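Local coordinates for glycerol dehydratase (Clostridium butyricum, PDB 1R9D), which probably acts as a lyase of the glycyl-radical family, dehydrating glycerol without the help of vitamin B12, at residues A[623-628]-A[635-640]. Sequence-based numbering, arbitrary orientation.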
ATOM      1  N   GLU A 623     -13.869  -8.637  26.624  1.00 23.97           N
ATOM      2  CA  GLU A 623     -13.008  -7.570  26.140  1.00 24.08           C
ATOM      3  C   GLU A 623     -12.570  -7.877  24.707  1.00 23.37           C
ATOM      4  O   GLU A 623     -12.643  -7.016  23.835  1.00 23.59           O
ATOM      5  CB  GLU A 623     -11.766  -7.407  27.026  1.00 26.20           C
ATOM      6  CG  GLU A 623     -12.019  -6.833  28.419  1.00 27.84           C
ATOM      7  CD  GLU A 623     -12.782  -5.520  28.400  1.00 29.19           C
ATOM      8  OE1 GLU A 623     -12.464  -4.644  27.565  1.00 28.57           O
ATOM      9  OE2 GLU A 623     -13.698  -5.356  29.238  1.00 31.18           O
ATOM     10  N   VAL A 624     -12.120  -9.107  24.470  1.00 22.16           N
ATOM     11  CA  VAL A 624     -11.666  -9.507  23.139  1.00 21.82           C
ATOM     12  C   VAL A 624     -12.743  -9.282  22.072  1.00 22.73           C
ATOM     13  O   VAL A 624     -12.446  -8.801  20.974  1.00 22.01           O
ATOM     14  CB  VAL A 624     -11.229 -10.994  23.122  1.00 22.57           C
ATOM     15  CG1 VAL A 624     -10.890 -11.429  21.699  1.00 21.50           C
ATOM     16  CG2 VAL A 624     -10.012 -11.188  24.022  1.00 20.94           C
ATOM     17  N   ASN A 625     -13.990  -9.619  22.398  1.00 22.85           N
ATOM     18  CA  ASN A 625     -15.106  -9.457  21.461  1.00 23.77           C
ATOM     19  C   ASN A 625     -15.337  -8.028  20.966  1.00 22.73           C
ATOM     20  O   ASN A 625     -16.000  -7.823  19.951  1.00 22.78           O
ATOM     21  CB  ASN A 625     -16.415  -9.962  22.086  1.00 24.28           C
ATOM     22  CG  ASN A 625     -16.585 -11.461  21.966  1.00 25.19           C
ATOM     23  OD1 ASN A 625     -15.789 -12.145  21.319  1.00 26.16           O
ATOM     24  ND2 ASN A 625     -17.637 -11.982  22.587  1.00 27.48           N
ATOM     25  N   LYS A 626     -14.798  -7.043  21.673  1.00 22.43           N
ATOM     26  CA  LYS A 626     -14.988  -5.646  21.291  1.00 22.37           C
ATOM     27  C   LYS A 626     -14.245  -5.204  20.037  1.00 22.93           C
ATOM     28  O   LYS A 626     -14.610  -4.195  19.423  1.00 21.71           O
ATOM     29  CB  LYS A 626     -14.541  -4.722  22.423  1.00 24.37           C
ATOM     30  CG  LYS A 626     -15.369  -4.779  23.686  1.00 25.15           C
ATOM     31  CD  LYS A 626     -14.665  -3.999  24.783  1.00 27.23           C
ATOM     32  CE  LYS A 626     -15.485  -3.949  26.065  1.00 27.85           C
ATOM     33  NZ  LYS A 626     -14.778  -3.138  27.102  1.00 28.91           N
ATOM     34  N   TYR A 627     -13.220  -5.959  19.654  1.00 22.09           N
ATOM     35  CA  TYR A 627     -12.372  -5.577  18.525  1.00 22.52           C
ATOM     36  C   TYR A 627     -12.611  -6.185  17.148  1.00 21.89           C
ATOM     37  O   TYR A 627     -13.158  -7.275  17.023  1.00 21.45           O
ATOM     38  CB  TYR A 627     -10.913  -5.801  18.937  1.00 23.75           C
ATOM     39  CG  TYR A 627     -10.581  -5.064  20.207  1.00 24.36           C
ATOM     40  CD1 TYR A 627     -10.862  -5.622  21.459  1.00 25.17           C
ATOM     41  CD2 TYR A 627     -10.105  -3.756  20.160  1.00 26.33           C
ATOM     42  CE1 TYR A 627     -10.686  -4.886  22.633  1.00 25.41           C
ATOM     43  CE2 TYR A 627      -9.926  -3.010  21.327  1.00 26.64           C
ATOM     44  CZ  TYR A 627     -10.226  -3.579  22.558  1.00 26.55           C
ATOM     45  OH  TYR A 627     -10.113  -2.816  23.697  1.00 26.45           O
ATOM     46  N   THR A 628     -12.196  -5.446  16.118  1.00 22.16           N
ATOM     47  CA  THR A 628     -12.311  -5.892  14.733  1.00 23.37           C
ATOM     48  C   THR A 628     -10.937  -5.741  14.071  1.00 23.44           C
ATOM     49  O   THR A 628     -10.096  -4.967  14.537  1.00 22.99           O
ATOM     50  CB  THR A 628     -13.347  -5.055  13.946  1.00 25.56           C
ATOM     51  OG1 THR A 628     -12.938  -3.686  13.926  1.00 27.72           O
ATOM     52  CG2 THR A 628     -14.723  -5.156  14.596  1.00 23.97           C
ATOM     53  N   PHE A 635     -12.718 -10.152  16.321  1.00 22.42           N
ATOM     54  CA  PHE A 635     -11.780 -10.906  17.141  1.00 21.23           C
ATOM     55  C   PHE A 635     -12.651 -11.897  17.914  1.00 21.98           C
ATOM     56  O   PHE A 635     -13.816 -11.610  18.211  1.00 22.39           O
ATOM     57  CB  PHE A 635     -11.066  -9.997  18.149  1.00 21.30           C
ATOM     58  CG  PHE A 635      -9.823  -9.346  17.621  1.00 20.16           C
ATOM     59  CD1 PHE A 635      -9.887  -8.381  16.618  1.00 20.25           C
ATOM     60  CD2 PHE A 635      -8.582  -9.682  18.147  1.00 21.11           C
ATOM     61  CE1 PHE A 635      -8.728  -7.761  16.148  1.00 20.19           C
ATOM     62  CE2 PHE A 635      -7.413  -9.070  17.684  1.00 20.23           C
ATOM     63  CZ  PHE A 635      -7.484  -8.108  16.685  1.00 21.38           C
ATOM     64  N   GLN A 636     -12.103 -13.067  18.213  1.00 21.81           N
ATOM     65  CA  GLN A 636     -12.822 -14.067  18.993  1.00 21.88           C
ATOM     66  C   GLN A 636     -11.783 -14.692  19.910  1.00 21.56           C
ATOM     67  O   GLN A 636     -10.691 -15.051  19.470  1.00 21.71           O
ATOM     68  CB  GLN A 636     -13.477 -15.124  18.094  1.00 23.10           C
ATOM     69  CG  GLN A 636     -12.552 -15.775  17.097  1.00 24.92           C
ATOM     70  CD  GLN A 636     -13.233 -16.875  16.302  1.00 26.09           C
ATOM     71  OE1 GLN A 636     -14.394 -17.221  16.554  1.00 26.28           O
ATOM     72  NE2 GLN A 636     -12.510 -17.439  15.341  1.00 23.95           N
ATOM     73  N   PRO A 637     -12.107 -14.823  21.203  1.00 20.54           N
ATOM     74  CA  PRO A 637     -11.176 -15.401  22.173  1.00 20.61           C
ATOM     75  C   PRO A 637     -11.060 -16.918  22.203  1.00 20.47           C
ATOM     76  O   PRO A 637     -11.987 -17.640  21.859  1.00 21.10           O
ATOM     77  CB  PRO A 637     -11.692 -14.847  23.495  1.00 20.20           C
ATOM     78  CG  PRO A 637     -13.189 -14.878  23.279  1.00 21.12           C
ATOM     79  CD  PRO A 637     -13.326 -14.319  21.872  1.00 19.57           C
ATOM     80  N   GLY A 638      -9.888 -17.383  22.619  1.00 20.58           N
ATOM     81  CA  GLY A 638      -9.644 -18.804  22.764  1.00 21.31           C
ATOM     82  C   GLY A 638      -9.017 -18.974  24.140  1.00 21.96           C
ATOM     83  O   GLY A 638      -8.607 -17.982  24.748  1.00 20.92           O
ATOM     84  N   LEU A 639      -8.952 -20.209  24.630  1.00 22.12           N
ATOM     85  CA  LEU A 639      -8.360 -20.504  25.932  1.00 22.53           C
ATOM     86  C   LEU A 639      -7.508 -21.773  25.830  1.00 22.74           C
ATOM     87  O   LEU A 639      -7.940 -22.850  26.229  1.00 23.14           O
ATOM     88  CB  LEU A 639      -9.464 -20.692  26.990  1.00 22.37           C
ATOM     89  CG  LEU A 639     -10.394 -19.499  27.264  1.00 22.28           C
ATOM     90  CD1 LEU A 639     -11.580 -19.968  28.086  1.00 24.18           C
ATOM     91  CD2 LEU A 639      -9.638 -18.384  27.987  1.00 22.70           C
ATOM     92  N   TYR A 640      -6.311 -21.640  25.257  1.00 22.36           N
ATOM     93  CA  TYR A 640      -5.378 -22.764  25.114  1.00 22.57           C
ATOM     94  C   TYR A 640      -3.964 -22.205  25.285  1.00 22.56           C
ATOM     95  O   TYR A 640      -3.737 -21.015  25.056  1.00 22.53           O
ATOM     96  CB  TYR A 640      -5.579 -23.489  23.777  1.00 22.53           C
ATOM     97  CG  TYR A 640      -5.246 -22.718  22.519  1.00 22.56           C
ATOM     98  CD1 TYR A 640      -3.930 -22.602  22.078  1.00 22.75           C
ATOM     99  CD2 TYR A 640      -6.257 -22.167  21.733  1.00 24.13           C
ATOM    100  CE1 TYR A 640      -3.625 -21.959  20.872  1.00 23.73           C
ATOM    101  CE2 TYR A 640      -5.969 -21.523  20.531  1.00 22.22           C
ATOM    102  CZ  TYR A 640      -4.656 -21.424  20.106  1.00 23.08           C
ATOM    103  OH  TYR A 640      -4.378 -20.798  18.911  1.00 22.93           O
TER
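With chi1 at 174°, Val624 directs CG1 opposite its own backbone N, which lays this methyl against the second segment, 3.6 Å from Pro637 N. A chi1 of -87° sets Phe635 CG beside its own backbone N, carrying the ring toward the backbone of Tyr627 and Thr628. The compact branched valine touches two neighbours with one methyl: Val624 CG1 lies 3.8 Å from both Phe635 CB and Pro637 CD. Val624 and Pro637 lie alongside each other, their side chains running opposite ways. Proline suits this place because it offers a rigid apolar surface and its nitrogen has no N-H to satisfy.

Val624 to Tyr627 form a type I turn, and Tyr627 O accepts a nearly straight bond from Phe635 N (3.0 Å, 168°). This one backbone bond ties the two segments together. Beside it, Tyr627 CB rests 3.6 Å from Phe635 CD1, so tyrosine serves the contact through its apolar root while its ring heads off from Phe635. The carbonyl oxygens of Tyr627 and Thr628 meet the edge of the phenylalanine ring, where the weakly positive C-H rim suits them. The side chain of Asn625 stands roughly perpendicular to that of Pro637, with Asn625 OD1 3.3 Å from Pro637 CD; asparagine fits because this oxygen also accepts a hydrogen bond from Arg418.

Segment 623-628, which lies on helix 607-624, thus meets the chain following strand 634-635 in a largely buried contact across a six-residue connection. Strand 543-551 runs parallel to strand 634-635 and packs on Val624 and Phe635, helix 484-516 lies against Tyr627 and Phe635, and Ile194 of the second subunit packs on Tyr627.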